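Local coordinates for zinc uptake regulation protein (Escherichia coli, PDB 4MTE) that represses zinc-uptake genes such as znuACB, using zinc as the cofactor that lets it bind their operator DNA, at residues M35-A44 with V76-L87; C88-A99 with E111-D119. All coordinates share one frame; numbering follows the deposited sequence.

Contact 1 of 2, residues M35-A44 with V76-L87. With ZN (zinc ion), chain N; nucleotides of chain F.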
loop_
_atom_site.group_PDB
_atom_site.type_symbol
_atom_site.label_atom_id
_atom_site.label_comp_id
_atom_site.label_asym_id
_atom_site.label_seq_id
_atom_site.Cartn_x
_atom_site.Cartn_y
_atom_site.Cartn_z
ATOM N N MET D 35 1.566 -12.401 25.528
ATOM C CA MET D 35 2.563 -12.980 24.639
ATOM C C MET D 35 2.855 -14.421 25.035
ATOM O O MET D 35 3.049 -15.280 24.177
ATOM C CB MET D 35 3.852 -12.163 24.676
ATOM C CG MET D 35 3.749 -10.823 23.972
ATOM S SD MET D 35 5.352 -10.026 23.782
ATOM C CE MET D 35 6.106 -11.089 22.555
ATOM N N SER D 36 2.884 -14.680 26.338
ATOM C CA SER D 36 3.179 -16.017 26.842
ATOM C C SER D 36 2.121 -17.050 26.437
ATOM O O SER D 36 2.414 -18.243 26.354
ATOM C CB SER D 36 3.329 -15.986 28.364
ATOM O OG SER D 36 2.072 -16.053 29.011
ATOM N N LEU D 37 0.902 -16.589 26.177
ATOM C CA LEU D 37 -0.190 -17.481 25.789
ATOM C C LEU D 37 -0.070 -17.927 24.335
ATOM O O LEU D 37 -0.722 -18.883 23.917
ATOM C CB LEU D 37 -1.541 -16.791 25.988
ATOM C CG LEU D 37 -1.912 -16.367 27.410
ATOM C CD1 LEU D 37 -3.313 -15.773 27.421
ATOM C CD2 LEU D 37 -1.801 -17.528 28.393
ATOM N N GLN D 38 0.760 -17.232 23.567
ATOM C CA GLN D 38 0.883 -17.508 22.142
ATOM C C GLN D 38 1.667 -18.788 21.892
ATOM O O GLN D 38 2.655 -19.070 22.573
ATOM C CB GLN D 38 1.548 -16.331 21.425
ATOM C CG GLN D 38 0.775 -15.029 21.550
ATOM C CD GLN D 38 -0.607 -15.116 20.933
ATOM O OE1 GLN D 38 -0.758 -15.534 19.786
ATOM N NE2 GLN D 38 -1.624 -14.727 21.692
ATOM N N ASP D 39 1.220 -19.554 20.902
ATOM C CA ASP D 39 1.879 -20.796 20.521
ATOM C C ASP D 39 3.096 -20.515 19.641
ATOM O O ASP D 39 3.691 -21.433 19.075
ATOM C CB ASP D 39 0.896 -21.698 19.772
ATOM C CG ASP D 39 -0.441 -21.820 20.480
ATOM O OD1 ASP D 39 -0.513 -21.494 21.684
ATOM O OD2 ASP D 39 -1.421 -22.244 19.832
ATOM N N GLY D 40 3.456 -19.241 19.528
ATOM C CA GLY D 40 4.585 -18.826 18.720
ATOM C C GLY D 40 4.733 -17.319 18.751
ATOM O O GLY D 40 4.377 -16.676 19.737
ATOM N N ALA D 41 5.244 -16.751 17.663
ATOM C CA ALA D 41 5.464 -15.313 17.586
ATOM C C ALA D 41 4.147 -14.586 17.346
ATOM O O ALA D 41 3.148 -15.199 16.968
ATOM C CB ALA D 41 6.456 -14.987 16.480
ATOM N N ILE D 42 4.154 -13.275 17.566
ATOM C CA ILE D 42 2.970 -12.449 17.362
ATOM C C ILE D 42 3.373 -11.033 16.958
ATOM O O ILE D 42 4.424 -10.538 17.367
ATOM C CB ILE D 42 2.097 -12.397 18.634
ATOM C CG1 ILE D 42 0.781 -11.670 18.346
ATOM C CG2 ILE D 42 2.860 -11.735 19.786
ATOM C CD1 ILE D 42 -0.252 -11.807 19.446
ATOM N N SER D 43 2.534 -10.386 16.155
ATOM C CA SER D 43 2.809 -9.032 15.692
ATOM C C SER D 43 2.364 -8.018 16.737
ATOM O O SER D 43 1.538 -8.320 17.599
ATOM C CB SER D 43 2.075 -8.754 14.384
ATOM O OG SER D 43 0.716 -8.450 14.637
ATOM N N ALA D 44 2.901 -6.807 16.638
ATOM C CA ALA D 44 2.605 -5.747 17.594
ATOM C C ALA D 44 1.123 -5.376 17.592
ATOM O O ALA D 44 0.520 -5.196 18.649
ATOM C CB ALA D 44 3.459 -4.523 17.295
ATOM N N VAL D 76 11.733 -10.994 25.948
ATOM C CA VAL D 76 11.177 -11.145 24.607
ATOM C C VAL D 76 12.278 -11.026 23.559
ATOM O O VAL D 76 13.284 -10.352 23.777
ATOM C CB VAL D 76 10.086 -10.072 24.345
ATOM C CG1 VAL D 76 9.564 -10.139 22.908
ATOM C CG2 VAL D 76 8.939 -10.230 25.339
ATOM N N HIS D 77 12.085 -11.717 22.439
ATOM C CA HIS D 77 12.938 -11.564 21.269
ATOM C C HIS D 77 12.106 -11.042 20.112
ATOM O O HIS D 77 10.924 -11.382 19.971
ATOM C CB HIS D 77 13.563 -12.897 20.864
ATOM C CG HIS D 77 14.497 -13.463 21.885
ATOM N ND1 HIS D 77 15.665 -12.836 22.254
ATOM C CD2 HIS D 77 14.434 -14.605 22.609
ATOM C CE1 HIS D 77 16.281 -13.565 23.169
ATOM N NE2 HIS D 77 15.556 -14.641 23.401
ATOM N N LYS D 78 12.738 -10.216 19.289
ATOM C CA LYS D 78 12.148 -9.767 18.044
ATOM C C LYS D 78 12.559 -10.732 16.942
ATOM O O LYS D 78 13.740 -11.052 16.795
ATOM C CB LYS D 78 12.636 -8.360 17.703
ATOM C CG LYS D 78 12.034 -7.790 16.433
ATOM C CD LYS D 78 12.624 -6.431 16.109
ATOM C CE LYS D 78 11.952 -5.802 14.902
ATOM N NZ LYS D 78 10.527 -5.476 15.177
ATOM N N VAL D 79 11.580 -11.196 16.172
ATOM C CA VAL D 79 11.845 -12.029 15.006
ATOM C C VAL D 79 11.967 -11.114 13.787
ATOM O O VAL D 79 10.970 -10.574 13.305
ATOM C CB VAL D 79 10.719 -13.064 14.784
ATOM C CG1 VAL D 79 11.133 -14.088 13.735
ATOM C CG2 VAL D 79 10.349 -13.747 16.102
ATOM N N GLU D 80 13.193 -10.953 13.293
ATOM C CA GLU D 80 13.523 -9.929 12.300
ATOM C C GLU D 80 13.107 -10.271 10.868
ATOM O O GLU D 80 12.849 -9.370 10.069
ATOM C CB GLU D 80 15.030 -9.663 12.316
ATOM C CG GLU D 80 15.582 -9.214 13.662
ATOM C CD GLU D 80 15.256 -7.769 13.985
ATOM O OE1 GLU D 80 14.485 -7.140 13.231
ATOM O OE2 GLU D 80 15.779 -7.261 14.999
ATOM N N SER D 81 13.068 -11.557 10.532
ATOM C CA SER D 81 12.713 -11.971 9.176
ATOM C C SER D 81 11.234 -11.702 8.941
ATOM O O SER D 81 10.823 -11.317 7.845
ATOM C CB SER D 81 13.029 -13.445 8.952
ATOM O OG SER D 81 12.267 -14.268 9.816
ATOM N N THR D 82 10.441 -11.918 9.984
ATOM C CA THR D 82 9.078 -11.420 10.036
ATOM C C THR D 82 9.182 -10.027 10.642
ATOM O O THR D 82 10.224 -9.383 10.546
ATOM C CB THR D 82 8.180 -12.315 10.918
ATOM O OG1 THR D 82 8.643 -12.278 12.273
ATOM C CG2 THR D 82 8.197 -13.756 10.422
ATOM N N ASN D 83 8.113 -9.556 11.264
ATOM C CA ASN D 83 8.188 -8.354 12.081
ATOM C C ASN D 83 7.338 -8.608 13.311
ATOM O O ASN D 83 6.407 -7.863 13.625
ATOM C CB ASN D 83 7.742 -7.122 11.293
ATOM C CG ASN D 83 8.727 -6.747 10.196
ATOM O OD1 ASN D 83 9.809 -6.223 10.470
ATOM N ND2 ASN D 83 8.359 -7.018 8.950
ATOM N N SER D 84 7.695 -9.692 13.995
ATOM C CA SER D 84 6.906 -10.252 15.078
ATOM C C SER D 84 7.750 -10.337 16.339
ATOM O O SER D 84 8.952 -10.069 16.311
ATOM C CB SER D 84 6.419 -11.648 14.689
ATOM O OG SER D 84 5.792 -11.631 13.418
ATOM N N TYR D 85 7.114 -10.723 17.439
ATOM C CA TYR D 85 7.770 -10.763 18.738
ATOM C C TYR D 85 7.383 -12.033 19.477
ATOM O O TYR D 85 6.226 -12.448 19.446
ATOM C CB TYR D 85 7.383 -9.525 19.545
ATOM C CG TYR D 85 7.708 -8.240 18.819
ATOM C CD1 TYR D 85 8.925 -7.600 19.005
ATOM C CD2 TYR D 85 6.805 -7.681 17.922
ATOM C CE1 TYR D 85 9.226 -6.433 18.328
ATOM C CE2 TYR D 85 7.100 -6.518 17.242
ATOM C CZ TYR D 85 8.309 -5.897 17.448
ATOM O OH TYR D 85 8.594 -4.737 16.767
ATOM N N VAL D 86 8.357 -12.652 20.132
ATOM C CA VAL D 86 8.111 -13.910 20.823
ATOM C C VAL D 86 8.736 -13.926 22.214
ATOM O O VAL D 86 9.799 -13.351 22.444
ATOM C CB VAL D 86 8.635 -15.116 20.006
ATOM C CG1 VAL D 86 10.164 -15.107 19.934
ATOM C CG2 VAL D 86 8.114 -16.422 20.595
ATOM N N LEU D 87 8.051 -14.592 23.137
ATOM C CA LEU D 87 8.559 -14.775 24.484
ATOM C C LEU D 87 9.833 -15.608 24.437
ATOM O O LEU D 87 9.948 -16.540 23.640
ATOM C CB LEU D 87 7.509 -15.476 25.347
ATOM C CG LEU D 87 7.841 -15.659 26.830
ATOM C CD1 LEU D 87 7.910 -14.316 27.544
ATOM C CD2 LEU D 87 6.817 -16.571 27.485
HETATM ZN ZN ZN N . 15.733 -16.374 24.418
ATOM P P DA F 21 7.585 -3.461 13.595
ATOM O OP1 DA F 21 8.973 -3.963 13.544
ATOM O OP2 DA F 21 6.586 -4.101 14.478
ATOM O "O5'" DA F 21 7.647 -1.915 13.974
ATOM C "C5'" DA F 21 8.501 -1.089 13.209
ATOM C "C4'" DA F 21 8.395 0.361 13.643
ATOM O "O4'" DA F 21 7.074 0.865 13.338
ATOM C "C3'" DA F 21 8.594 0.625 15.134
ATOM O "O3'" DA F 21 9.859 1.247 15.288
ATOM C "C2'" DA F 21 7.418 1.522 15.541
ATOM C "C1'" DA F 21 6.853 1.961 14.196
ATOM N N9 DA F 21 5.432 2.289 14.170
ATOM C C8 DA F 21 4.363 1.440 14.262
ATOM N N7 DA F 21 3.198 2.047 14.192
ATOM C C5 DA F 21 3.531 3.382 14.037
ATOM C C6 DA F 21 2.761 4.554 13.901
ATOM N N6 DA F 21 1.424 4.589 13.892
ATOM N N1 DA F 21 3.431 5.712 13.770
ATOM C C2 DA F 21 4.766 5.711 13.772
ATOM N N3 DA F 21 5.595 4.681 13.890
ATOM C C4 DA F 21 4.904 3.543 14.021
#

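Contact 2 of 2, residues C88-A99 with E111-D119. With ZN (zinc ion), chain N.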
loop_
_atom_site.group_PDB
_atom_site.type_symbol
_atom_site.label_atom_id
_atom_site.label_comp_id
_atom_site.label_asym_id
_atom_site.label_seq_id
_atom_site.Cartn_x
_atom_site.Cartn_y
_atom_site.Cartn_z
ATOM N N CYS D 88 10.799 -15.251 25.276
ATOM C CA CYS D 88 12.001 -16.054 25.448
ATOM C C CYS D 88 11.740 -17.126 26.500
ATOM O O CYS D 88 11.315 -16.816 27.612
ATOM C CB CYS D 88 13.169 -15.174 25.887
ATOM S SG CYS D 88 14.636 -16.107 26.346
ATOM N N HIS D 89 11.987 -18.383 26.143
ATOM C CA HIS D 89 11.793 -19.502 27.062
ATOM C C HIS D 89 13.128 -19.938 27.654
ATOM O O HIS D 89 13.290 -21.091 28.051
ATOM C CB HIS D 89 11.133 -20.676 26.335
ATOM C CG HIS D 89 9.796 -20.346 25.747
ATOM N ND1 HIS D 89 8.619 -20.485 26.450
ATOM C CD2 HIS D 89 9.452 -19.880 24.523
ATOM C CE1 HIS D 89 7.606 -20.118 25.683
ATOM N NE2 HIS D 89 8.084 -19.747 24.510
ATOM N N LEU D 90 14.074 -19.004 27.722
ATOM C CA LEU D 90 15.439 -19.307 28.145
ATOM C C LEU D 90 16.091 -18.166 28.925
ATOM O O LEU D 90 17.316 -18.070 28.959
ATOM C CB LEU D 90 16.311 -19.606 26.921
ATOM C CG LEU D 90 15.907 -20.752 25.993
ATOM C CD1 LEU D 90 16.794 -20.731 24.757
ATOM C CD2 LEU D 90 16.009 -22.092 26.707
ATOM N N PHE D 91 15.293 -17.299 29.545
ATOM C CA PHE D 91 15.858 -16.163 30.275
ATOM C C PHE D 91 16.057 -16.469 31.761
ATOM O O PHE D 91 16.525 -15.618 32.518
ATOM C CB PHE D 91 15.018 -14.889 30.075
ATOM C CG PHE D 91 13.630 -14.955 30.662
ATOM C CD1 PHE D 91 13.433 -14.911 32.033
ATOM C CD2 PHE D 91 12.519 -15.022 29.837
ATOM C CE1 PHE D 91 12.161 -14.962 32.567
ATOM C CE2 PHE D 91 11.245 -15.069 30.370
ATOM C CZ PHE D 91 11.067 -15.037 31.735
ATOM N N ASP D 92 15.702 -17.683 32.173
ATOM C CA ASP D 92 15.933 -18.123 33.549
ATOM C C ASP D 92 17.421 -18.386 33.787
ATOM O O ASP D 92 17.893 -18.358 34.924
ATOM C CB ASP D 92 15.107 -19.374 33.876
ATOM C CG ASP D 92 15.214 -20.446 32.808
ATOM O OD1 ASP D 92 15.543 -20.107 31.652
ATOM O OD2 ASP D 92 14.960 -21.627 33.125
ATOM N N GLN D 93 18.148 -18.640 32.703
ATOM C CA GLN D 93 19.600 -18.782 32.741
ATOM C C GLN D 93 20.231 -17.426 32.435
ATOM O O GLN D 93 19.523 -16.491 32.055
ATOM C CB GLN D 93 20.051 -19.821 31.708
ATOM C CG GLN D 93 19.623 -19.511 30.281
ATOM C CD GLN D 93 20.249 -20.441 29.261
ATOM O OE1 GLN D 93 20.717 -20.003 28.209
ATOM N NE2 GLN D 93 20.255 -21.735 29.563
ATOM N N PRO D 94 21.559 -17.301 32.609
ATOM C CA PRO D 94 22.214 -16.071 32.150
ATOM C C PRO D 94 21.983 -15.837 30.659
ATOM O O PRO D 94 21.722 -16.800 29.935
ATOM C CB PRO D 94 23.701 -16.324 32.446
ATOM C CG PRO D 94 23.815 -17.795 32.733
ATOM C CD PRO D 94 22.500 -18.188 33.314
ATOM N N THR D 95 22.066 -14.581 30.221
ATOM C CA THR D 95 21.760 -14.206 28.839
ATOM C C THR D 95 22.442 -15.121 27.825
ATOM O O THR D 95 23.516 -15.663 28.085
ATOM C CB THR D 95 22.145 -12.744 28.555
ATOM O OG1 THR D 95 23.518 -12.530 28.900
ATOM C CG2 THR D 95 21.266 -11.801 29.364
ATOM N N HIS D 96 21.809 -15.274 26.666
ATOM C CA HIS D 96 22.129 -16.362 25.756
ATOM C C HIS D 96 22.152 -15.931 24.297
ATOM O O HIS D 96 21.703 -14.837 23.949
ATOM C CB HIS D 96 21.068 -17.450 25.915
ATOM C CG HIS D 96 19.672 -16.956 25.691
ATOM N ND1 HIS D 96 19.000 -16.185 26.615
ATOM C CD2 HIS D 96 18.831 -17.104 24.641
ATOM C CE1 HIS D 96 17.801 -15.888 26.148
ATOM N NE2 HIS D 96 17.673 -16.433 24.952
ATOM N N THR D 97 22.686 -16.811 23.456
ATOM C CA THR D 97 22.508 -16.726 22.015
ATOM C C THR D 97 21.444 -17.750 21.655
ATOM O O THR D 97 21.282 -18.748 22.359
ATOM C CB THR D 97 23.807 -17.050 21.247
ATOM O OG1 THR D 97 23.578 -16.905 19.839
ATOM C CG2 THR D 97 24.282 -18.476 21.540
ATOM N N SER D 98 20.720 -17.514 20.567
ATOM C CA SER D 98 19.648 -18.420 20.182
ATOM C C SER D 98 19.382 -18.411 18.688
ATOM O O SER D 98 19.647 -17.426 17.998
ATOM C CB SER D 98 18.364 -18.055 20.916
ATOM O OG SER D 98 17.860 -16.805 20.477
ATOM N N ALA D 99 18.847 -19.527 18.205
ATOM C CA ALA D 99 18.395 -19.647 16.830
ATOM C C ALA D 99 16.900 -19.936 16.845
ATOM O O ALA D 99 16.445 -20.852 17.531
ATOM C CB ALA D 99 19.152 -20.756 16.116
ATOM N N GLU D 111 12.702 -21.415 20.092
ATOM C CA GLU D 111 14.006 -20.864 20.438
ATOM C C GLU D 111 14.901 -22.000 20.916
ATOM O O GLU D 111 14.601 -22.654 21.914
ATOM C CB GLU D 111 13.922 -19.779 21.525
ATOM C CG GLU D 111 15.252 -19.046 21.655
ATOM C CD GLU D 111 15.348 -18.028 22.785
ATOM O OE1 GLU D 111 16.434 -17.458 22.935
ATOM O OE2 GLU D 111 14.389 -17.770 23.533
ATOM N N GLU D 112 15.994 -22.229 20.195
ATOM C CA GLU D 112 16.937 -23.286 20.542
ATOM C C GLU D 112 18.352 -22.728 20.622
ATOM O O GLU D 112 18.820 -22.058 19.703
ATOM C CB GLU D 112 16.868 -24.420 19.518
ATOM C CG GLU D 112 15.445 -24.852 19.190
ATOM C CD GLU D 112 15.341 -26.310 18.777
ATOM O OE1 GLU D 112 15.916 -27.174 19.476
ATOM O OE2 GLU D 112 14.680 -26.593 17.756
ATOM N N CYS D 113 19.025 -23.009 21.732
ATOM C CA CYS D 113 20.376 -22.513 21.953
ATOM C C CYS D 113 21.339 -23.119 20.940
ATOM O O CYS D 113 21.063 -24.166 20.355
ATOM C CB CYS D 113 20.837 -22.844 23.373
ATOM S SG CYS D 113 22.424 -22.104 23.819
ATOM N N ALA D 114 22.475 -22.459 20.742
ATOM C CA ALA D 114 23.468 -22.915 19.780
ATOM C C ALA D 114 24.780 -22.157 19.966
ATOM O O ALA D 114 25.006 -21.125 19.334
ATOM C CB ALA D 114 22.948 -22.740 18.355
ATOM N N GLU D 115 25.635 -22.671 20.843
ATOM C CA GLU D 115 26.950 -22.084 21.070
ATOM C C GLU D 115 27.825 -22.330 19.847
ATOM O O GLU D 115 28.672 -21.503 19.488
ATOM C CB GLU D 115 27.603 -22.700 22.311
ATOM C CG GLU D 115 26.733 -22.660 23.559
ATOM C CD GLU D 115 26.405 -21.247 24.002
ATOM O OE1 GLU D 115 27.268 -20.357 23.851
ATOM O OE2 GLU D 115 25.280 -21.026 24.499
ATOM N N GLY D 116 27.601 -23.474 19.208
ATOM C CA GLY D 116 28.354 -23.866 18.033
ATOM C C GLY D 116 28.216 -22.868 16.901
ATOM O O GLY D 116 29.068 -22.800 16.020
ATOM N N VAL D 117 27.138 -22.090 16.928
ATOM C CA VAL D 117 26.903 -21.059 15.925
ATOM C C VAL D 117 27.650 -19.790 16.310
ATOM O O VAL D 117 28.367 -19.207 15.496
ATOM C CB VAL D 117 25.398 -20.746 15.793
ATOM C CG1 VAL D 117 25.156 -19.571 14.842
ATOM C CG2 VAL D 117 24.645 -21.981 15.323
ATOM N N GLU D 118 27.459 -19.367 17.557
ATOM C CA GLU D 118 28.139 -18.201 18.109
ATOM C C GLU D 118 29.644 -18.301 17.869
ATOM O O GLU D 118 30.284 -17.339 17.432
ATOM C CB GLU D 118 27.862 -18.111 19.612
ATOM C CG GLU D 118 28.373 -16.844 20.287
ATOM C CD GLU D 118 27.386 -15.690 20.221
ATOM O OE1 GLU D 118 26.385 -15.790 19.479
ATOM O OE2 GLU D 118 27.614 -14.679 20.919
ATOM N N ASP D 119 30.196 -19.478 18.152
ATOM C CA ASP D 119 31.624 -19.722 17.977
ATOM C C ASP D 119 32.062 -19.549 16.524
ATOM O O ASP D 119 33.039 -18.853 16.243
ATOM C CB ASP D 119 31.987 -21.128 18.460
ATOM C CG ASP D 119 31.918 -21.264 19.969
ATOM O OD1 ASP D 119 31.246 -20.434 20.615
ATOM O OD2 ASP D 119 32.535 -22.207 20.507
HETATM ZN ZN ZN N . 15.733 -16.374 24.418
#

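Contact 1 of 2, residues M35-A44 with V76-L87
The methyl CE of Met35 fills a hollow on the beta hairpin 76-87, between the side chains of Val76 and Tyr85. CE lies 3.6 Å from Val76 CG1 and also rests on the Tyr85 carbonyl and the start of Val86. The Met35 chain runs extended as far as SD. It then bends (chi3 70°), and this turns the methyl onto the hairpin, where Met35 and Val76 cross at about a right angle. Leu67 and Leu47 from two helices also touch Met35. Next to Met35, Leu87 CD2 fits against Ser36, 3.6 Å from its CB; Ser36 OG itself bonds to Arg33 O.

On the face of the hairpin carrying Ser84 and Val86, the bump is small. Ala41 CB sits 3.8 Å from Ser84 CB, with Val86 and Val79 beside it.

Between these two layers the backbones pair. Ile42 N donates to Tyr85 O at 2.9 Å, and Tyr85 N donates to Ile42 O at 2.7 Å. This antiparallel hydrogen-bonded pair adds strand 42-43 to the hairpin.

The Tyr85 ring reaches past Ala44, with Tyr64 of helix 60-72 also against it. Its hydroxyl OH donates to OP2 of nucleotide DA21 of chain F at 3.1 Å, and OP2 lies in the plane of the ring, at its edge. Lys78 NZ holds OP1 of the same phosphate at 2.7 Å. With an alanine in place of Tyr85, the phosphate would probably lose its hydroxyl mate and a gap would open beside Ala44 and Tyr64.

Strand 42-43 and hairpin 76-87, packed against the helices, form the small sheet of the winged-helix fold; the hairpin is the wing, and here it also holds a DNA phosphate.

Contact 2 of 2, residues C88-A99 with E111-D119
The imidazole of His96 meets the carboxylate of Glu111 at its edge. Glu111 OE1 lies in the plane of the ring there, and the two flat groups are turned 41° apart. One face of the ring carries Leu90 CB, offset toward the rim. Leu90 CD1 lies over one face of the Glu111 carboxylate, 3.6 Å from Glu111 CD. His77, from the preceding hairpin, also meets the His96 ring.

His96 and Glu111 come from opposite directions and close on one zinc ion. His96 NE2 binds the zinc at 2.0 Å. Glu111 grips it with both oxygens, OE1 at 2.0 Å and OE2 at 2.1 Å from the metal. Cys88 SG binds the zinc at 2.2 Å, and His77 completes the site. The closeness of His96 NE2 and Glu111 OE1 follows from this shared metal and is not a hydrogen bond. Glu111 reaches the ion with a fully extended chain, its CG anti to the backbone N (chi1 -169°). Leu90 N gives a weak hydrogen bond to Cys88 SG.

Farther along, the loop joins the sheet. Ala99 N donates to Glu112 O at 2.9 Å, and Glu112 N returns a bond to Ala99 O at 3.0 Å. Thr97 ties the loop to helix 115-127. Its OG1 donates to Glu118 OE1 at 3.0 Å, meeting the oxygen from above the carboxylate plane, 46° out of it. Thr97 CG2 rests near the Ala114 carbonyl, just before that helix. Met121 and Met128 of the second subunit pack on Ala99 and Glu112.

One cysteine, two histidines and a chelating glutamate, drawn from a loop and two neighbouring sheets, form a zinc site consistent with the regulatory metal site of the Fur family.

In the fold
Contact 1 is the more buried of the two and lies nearer the centre of the chain. It is held by apolar side chains and by backbone pairing inside the winged-helix domain, and its Tyr85 and Lys78 reach a DNA phosphate. Contact 2 is partly buried, its nearest atom is about 16 Å from the DNA, and it is held chiefly by metal coordination. Both contacts touch the second subunit, contact 1 through the turn of the wing and contact 2 through Ala99, Glu112 and Val117. The two share no helix or strand, but residues 88-99 follow directly on the hairpin of contact 1. One zinc ion, with ligands in both contacts, joins the wing to the sheet of strands 99-103, 109-112 and 131-140.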